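Local coordinates for shikimate kinase (Bacteroides thetaiotaomicron, PDB 3VAA), which probably catalyses the ATP-dependent, magnesium-requiring phosphorylation of the 3-hydroxyl group of shikimate on the pathway to chorismate, at residues M112-M115 and N116-G119; V130-R133 and R134-A138. All coordinates share one frame; numbering follows the deposited sequence.

Contact 1 and contact 2 show the same principle, a helical turn tied to the next by backbone bonds and by side chains four residues apart, on the helices that lead into and out of strand 120-125. Their centres lie about 29 Å apart, on opposite sides of the chain's centre, and their nearest atoms are about 15 Å apart. Contact 2 sits at the nucleotide end: the side chain of Leu135 comes within about 4 Å of Gly35 and of the side chain of Arg142, both predicted to bind ATP. Contact 1 lies near predicted shikimate-binding residues without touching them, the side chain of Met115 about 9 Å from Gly103 and that of Met112 about 9 Å from that of Arg164.

Contact 1. Residues M112-M115 and N116-G119; sequences MEFM and NRTG
Asn116, Arg117 and Thr118 donate their backbone N-H groups to the carbonyls of Met112, Glu113 and Phe114, and Gly119 N closes the last turn on Met115 O at 3.0 Å. Phe114 O is gripped twice, by Thr118 N and by Thr118 OG1, the hydroxyl reaching it at 3.0 Å from well out of the carbonyl plane. With OG1 between the backbone N and the carbonyl carbon (chi1 60°), CG2 is left to lie over the Phe114 ring, 4.1 Å from its centroid, in a CH-pi contact displaced toward the rim. This is the final stretch of helix 111-118, which leads into strand 120-125 of the parallel sheet; Met112 and Met115 turn inward onto that strand and onto strand 27-31. On the exposed side, Glu113 OE2 and Arg117 NH1 form a salt bridge of 3.0 Å, the carboxylate and guanidinium planes 56° apart. A bend at chi3 brings the Arg117 guanidinium back along the helix, where NH2 comes in at the edge of the Phe114 ring, 3.5 Å from CD1, the two planes 73° apart. Phe114 also stacks with His89, while ND2 of Asn116 hydrogen-bonds to Gln170 O and its OD1 accepts from Gln172 N.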
ATOM      1  N   MET A 112      -6.263   3.906  -9.800  1.00 21.56           N
ATOM      2  CA  MET A 112      -6.920   4.502  -8.633  1.00 23.09           C
ATOM      3  C   MET A 112      -8.416   4.612  -8.879  1.00 23.87           C
ATOM      4  O   MET A 112      -9.215   4.256  -8.020  1.00 24.17           O
ATOM      5  CB  MET A 112      -6.332   5.864  -8.269  1.00 24.88           C
ATOM      6  CG  MET A 112      -6.931   6.477  -6.960  1.00 30.22           C
ATOM      7  SD  MET A 112      -6.762   5.423  -5.494  1.00 39.31           S
ATOM      8  CE  MET A 112      -5.184   5.007  -5.879  1.00 20.15           C
ATOM      9  N   GLU A 113      -8.794   5.070 -10.068  1.00 25.53           N
ATOM     10  CA  GLU A 113     -10.193   5.217 -10.419  1.00 27.50           C
ATOM     11  C   GLU A 113     -10.865   3.836 -10.390  1.00 25.83           C
ATOM     12  O   GLU A 113     -12.005   3.688  -9.927  1.00 25.67           O
ATOM     13  CB  GLU A 113     -10.292   5.886 -11.786  1.00 28.91           C
ATOM     14  CG  GLU A 113     -11.664   6.026 -12.369  1.00 37.70           C
ATOM     15  CD  GLU A 113     -11.601   6.540 -13.804  1.00 44.86           C
ATOM     16  OE1 GLU A 113     -11.495   7.768 -13.996  1.00 52.98           O
ATOM     17  OE2 GLU A 113     -11.654   5.710 -14.737  1.00 45.94           O
ATOM     18  N   PHE A 114     -10.139   2.821 -10.858  1.00 23.71           N
ATOM     19  CA  PHE A 114     -10.645   1.458 -10.889  1.00 21.74           C
ATOM     20  C   PHE A 114     -10.862   0.894  -9.494  1.00 21.46           C
ATOM     21  O   PHE A 114     -11.929   0.330  -9.187  1.00 23.29           O
ATOM     22  CB  PHE A 114      -9.733   0.586 -11.744  1.00 21.94           C
ATOM     23  CG  PHE A 114     -10.101  -0.865 -11.732  1.00 21.80           C
ATOM     24  CD1 PHE A 114     -11.172  -1.325 -12.483  1.00 24.66           C
ATOM     25  CD2 PHE A 114      -9.364  -1.764 -10.994  1.00 24.27           C
ATOM     26  CE1 PHE A 114     -11.519  -2.679 -12.463  1.00 24.19           C
ATOM     27  CE2 PHE A 114      -9.683  -3.115 -10.966  1.00 24.22           C
ATOM     28  CZ  PHE A 114     -10.762  -3.574 -11.716  1.00 24.78           C
ATOM     29  N   MET A 115      -9.887   1.089  -8.620  1.00 20.74           N
ATOM     30  CA  MET A 115     -10.026   0.673  -7.241  1.00 21.38           C
ATOM     31  C   MET A 115     -11.216   1.414  -6.590  1.00 22.72           C
ATOM     32  O   MET A 115     -12.023   0.793  -5.898  1.00 22.20           O
ATOM     33  CB  MET A 115      -8.732   0.932  -6.469  1.00 21.07           C
ATOM     34  CG  MET A 115      -7.658  -0.083  -6.780  1.00 21.17           C
ATOM     35  SD  MET A 115      -6.190   0.062  -5.755  1.00 23.16           S
ATOM     36  CE  MET A 115      -5.323   1.415  -6.511  1.00 23.51           C
ATOM     37  N   ASN A 116     -11.338   2.721  -6.833  1.00 22.79           N
ATOM     38  CA  ASN A 116     -12.462   3.470  -6.271  1.00 25.65           C
ATOM     39  C   ASN A 116     -13.826   2.880  -6.679  1.00 28.60           C
ATOM     40  O   ASN A 116     -14.733   2.794  -5.855  1.00 29.70           O
ATOM     41  CB  ASN A 116     -12.379   4.971  -6.629  1.00 26.73           C
ATOM     42  CG  ASN A 116     -11.470   5.763  -5.682  1.00 28.13           C
ATOM     43  OD1 ASN A 116     -11.366   5.448  -4.499  1.00 31.84           O
ATOM     44  ND2 ASN A 116     -10.888   6.843  -6.187  1.00 29.55           N
ATOM     45  N   ARG A 117     -13.957   2.471  -7.937  1.00 28.46           N
ATOM     46  CA  ARG A 117     -15.211   1.900  -8.453  1.00 31.05           C
ATOM     47  C   ARG A 117     -15.510   0.492  -7.966  1.00 31.25           C
ATOM     48  O   ARG A 117     -16.678   0.113  -7.867  1.00 33.20           O
ATOM     49  CB  ARG A 117     -15.208   1.824  -9.981  1.00 32.16           C
ATOM     50  CG  ARG A 117     -15.132   3.138 -10.713  1.00 40.52           C
ATOM     51  CD  ARG A 117     -15.558   2.962 -12.187  1.00 47.74           C
ATOM     52  NE  ARG A 117     -14.808   1.924 -12.894  1.00 52.59           N
ATOM     53  CZ  ARG A 117     -13.685   2.126 -13.582  1.00 57.12           C
ATOM     54  NH1 ARG A 117     -13.140   3.336 -13.660  1.00 59.92           N
ATOM     55  NH2 ARG A 117     -13.092   1.104 -14.189  1.00 58.75           N
ATOM     56  N   THR A 118     -14.478  -0.288  -7.668  1.00 28.33           N
ATOM     57  CA  THR A 118     -14.670  -1.701  -7.314  1.00 28.41           C
ATOM     58  C   THR A 118     -14.604  -2.061  -5.827  1.00 28.97           C
ATOM     59  O   THR A 118     -15.048  -3.139  -5.450  1.00 31.15           O
ATOM     60  CB  THR A 118     -13.705  -2.616  -8.076  1.00 27.33           C
ATOM     61  OG1 THR A 118     -12.347  -2.267  -7.772  1.00 27.76           O
ATOM     62  CG2 THR A 118     -13.937  -2.489  -9.589  1.00 27.12           C
ATOM     63  N   GLY A 119     -14.080  -1.169  -4.990  1.00 27.74           N
ATOM     64  CA  GLY A 119     -14.006  -1.440  -3.568  1.00 28.42           C
ATOM     65  C   GLY A 119     -13.765  -0.174  -2.782  1.00 28.78           C
ATOM     66  O   GLY A 119     -13.681   0.902  -3.367  1.00 30.77           O
TER

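Contact 2. Residues V130-R133 and R134-A138; sequences VLFR and RLRIA
Val130 and Arg134 run side by side on helix 128-137, which follows strand 120-125 in the P-loop kinase fold. Four successive backbone bonds, from Arg134 N to Val130 O through Ile137 N to Arg133 O, join the two turns. The tight part is the Val130-Arg134 pair. Val130 CG1 sits over one face of the Arg134 guanidinium near its rim, 3.4 Å from NE, while the arginine chain stays extended from CG to NE. That reach carries the group to several acceptors: NE forms a salt bridge with Glu181, NH1 bonds to Gly35 O in the predicted ATP-binding loop, and NH2 bonds to Ala177 O. Glu181 also takes Arg133 NH2, so its carboxylate probably offsets two neighbouring positive charges. Leu131 and Leu135 are buried but touch only lightly, Leu131 CB to Leu135 CD1 at 4.4 Å. On the more exposed side are Ile137 and Arg136, whose NH2 has a long, weak ion pair with Asp150. Phe132 CG, anti to the backbone N (chi1 178°), swings its ring along the helix toward Arg136. The CG-CD part of Arg136 passes over one ring face and the guanidinium runs on past the rim, its plane 35° from the ring's, with Arg136 CD 3.6 Å from Phe132 CE2.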
ATOM      1  N   VAL A 130       7.270  10.362  10.479  1.00 27.24           N
ATOM      2  CA  VAL A 130       7.009   8.983  10.860  1.00 26.04           C
ATOM      3  C   VAL A 130       7.550   8.050   9.802  1.00 25.63           C
ATOM      4  O   VAL A 130       8.135   7.026  10.140  1.00 24.85           O
ATOM      5  CB  VAL A 130       5.512   8.723  11.125  1.00 24.55           C
ATOM      6  CG1 VAL A 130       5.283   7.229  11.369  1.00 27.55           C
ATOM      7  CG2 VAL A 130       5.016   9.582  12.311  1.00 27.09           C
ATOM      8  N   LEU A 131       7.359   8.385   8.512  1.00 24.61           N
ATOM      9  CA  LEU A 131       7.936   7.560   7.437  1.00 25.46           C
ATOM     10  C   LEU A 131       9.466   7.501   7.574  1.00 25.21           C
ATOM     11  O   LEU A 131      10.081   6.433   7.398  1.00 26.06           O
ATOM     12  CB  LEU A 131       7.545   8.106   6.058  1.00 26.16           C
ATOM     13  CG  LEU A 131       6.084   7.927   5.682  1.00 24.56           C
ATOM     14  CD1 LEU A 131       5.824   8.568   4.335  1.00 22.28           C
ATOM     15  CD2 LEU A 131       5.693   6.420   5.661  1.00 24.25           C
ATOM     16  N   PHE A 132      10.063   8.656   7.894  1.00 26.82           N
ATOM     17  CA  PHE A 132      11.511   8.784   8.095  1.00 27.89           C
ATOM     18  C   PHE A 132      11.977   7.813   9.170  1.00 28.48           C
ATOM     19  O   PHE A 132      12.899   6.997   8.945  1.00 29.07           O
ATOM     20  CB  PHE A 132      11.855  10.244   8.441  1.00 29.13           C
ATOM     21  CG  PHE A 132      13.319  10.496   8.725  1.00 29.34           C
ATOM     22  CD1 PHE A 132      14.222  10.694   7.680  1.00 31.30           C
ATOM     23  CD2 PHE A 132      13.781  10.568  10.027  1.00 34.19           C
ATOM     24  CE1 PHE A 132      15.567  10.940   7.927  1.00 37.17           C
ATOM     25  CE2 PHE A 132      15.136  10.823  10.288  1.00 38.65           C
ATOM     26  CZ  PHE A 132      16.029  11.004   9.227  1.00 36.04           C
ATOM     27  N   ARG A 133      11.354   7.875  10.340  1.00 28.97           N
ATOM     28  CA  ARG A 133      11.728   6.952  11.421  1.00 28.63           C
ATOM     29  C   ARG A 133      11.576   5.488  11.013  1.00 27.73           C
ATOM     30  O   ARG A 133      12.508   4.687  11.157  1.00 28.24           O
ATOM     31  CB  ARG A 133      10.873   7.215  12.649  1.00 29.82           C
ATOM     32  CG  ARG A 133      11.302   6.432  13.880  1.00 31.12           C
ATOM     33  CD  ARG A 133      10.349   6.750  14.993  1.00 36.75           C
ATOM     34  NE  ARG A 133       9.034   6.185  14.699  1.00 34.10           N
ATOM     35  CZ  ARG A 133       7.870   6.761  14.978  1.00 35.47           C
ATOM     36  NH1 ARG A 133       7.821   7.967  15.521  1.00 42.96           N
ATOM     37  NH2 ARG A 133       6.744   6.139  14.677  1.00 37.77           N
ATOM     38  N   ARG A 134      10.402   5.134  10.494  1.00 25.25           N
ATOM     39  CA  ARG A 134      10.138   3.752  10.120  1.00 25.07           C
ATOM     40  C   ARG A 134      11.089   3.219   9.061  1.00 26.71           C
ATOM     41  O   ARG A 134      11.565   2.099   9.166  1.00 26.64           O
ATOM     42  CB  ARG A 134       8.707   3.577   9.616  1.00 23.94           C
ATOM     43  CG  ARG A 134       7.647   3.788  10.680  1.00 26.19           C
ATOM     44  CD  ARG A 134       6.255   3.722  10.034  1.00 25.16           C
ATOM     45  NE  ARG A 134       5.189   3.821  11.019  1.00 24.90           N
ATOM     46  CZ  ARG A 134       3.894   3.904  10.725  1.00 26.40           C
ATOM     47  NH1 ARG A 134       3.471   3.903   9.464  1.00 26.21           N
ATOM     48  NH2 ARG A 134       3.012   4.007  11.704  1.00 26.19           N
ATOM     49  N   LEU A 135      11.369   4.029   8.044  1.00 26.72           N
ATOM     50  CA  LEU A 135      12.219   3.591   6.948  1.00 27.48           C
ATOM     51  C   LEU A 135      13.682   3.513   7.368  1.00 28.90           C
ATOM     52  O   LEU A 135      14.411   2.663   6.874  1.00 30.36           O
ATOM     53  CB  LEU A 135      11.993   4.467   5.706  1.00 27.39           C
ATOM     54  CG  LEU A 135      10.586   4.299   5.109  1.00 28.05           C
ATOM     55  CD1 LEU A 135      10.292   5.336   4.035  1.00 23.78           C
ATOM     56  CD2 LEU A 135      10.353   2.894   4.544  1.00 28.63           C
ATOM     57  N   ARG A 136      14.096   4.395   8.273  1.00 30.27           N
ATOM     58  CA  ARG A 136      15.450   4.349   8.849  1.00 31.39           C
ATOM     59  C   ARG A 136      15.668   3.019   9.541  1.00 30.36           C
ATOM     60  O   ARG A 136      16.703   2.366   9.388  1.00 30.76           O
ATOM     61  CB  ARG A 136      15.605   5.426   9.920  1.00 33.70           C
ATOM     62  CG  ARG A 136      16.410   6.636   9.563  1.00 40.38           C
ATOM     63  CD  ARG A 136      16.539   7.506  10.821  1.00 39.07           C
ATOM     64  NE  ARG A 136      17.911   7.918  11.064  1.00 43.26           N
ATOM     65  CZ  ARG A 136      18.292   8.676  12.087  1.00 47.54           C
ATOM     66  NH1 ARG A 136      17.393   9.122  12.957  1.00 49.68           N
ATOM     67  NH2 ARG A 136      19.574   8.989  12.239  1.00 51.20           N
ATOM     68  N   ILE A 137      14.685   2.635  10.344  1.00 28.47           N
ATOM     69  CA  ILE A 137      14.750   1.381  11.093  1.00 29.86           C
ATOM     70  C   ILE A 137      14.682   0.166  10.177  1.00 30.96           C
ATOM     71  O   ILE A 137      15.278  -0.871  10.466  1.00 31.27           O
ATOM     72  CB  ILE A 137      13.629   1.329  12.143  1.00 29.80           C
ATOM     73  CG1 ILE A 137      13.894   2.375  13.219  1.00 30.40           C
ATOM     74  CG2 ILE A 137      13.577  -0.027  12.794  1.00 31.97           C
ATOM     75  CD1 ILE A 137      15.153   2.128  14.020  1.00 31.45           C
ATOM     76  N   ALA A 138      13.968   0.313   9.061  1.00 30.18           N
ATOM     77  CA  ALA A 138      13.834  -0.750   8.066  1.00 32.48           C
ATOM     78  C   ALA A 138      14.753  -0.520   6.852  1.00 34.19           C
ATOM     79  O   ALA A 138      14.513  -1.091   5.785  1.00 35.21           O
ATOM     80  CB  ALA A 138      12.389  -0.820   7.580  1.00 31.35           C
TER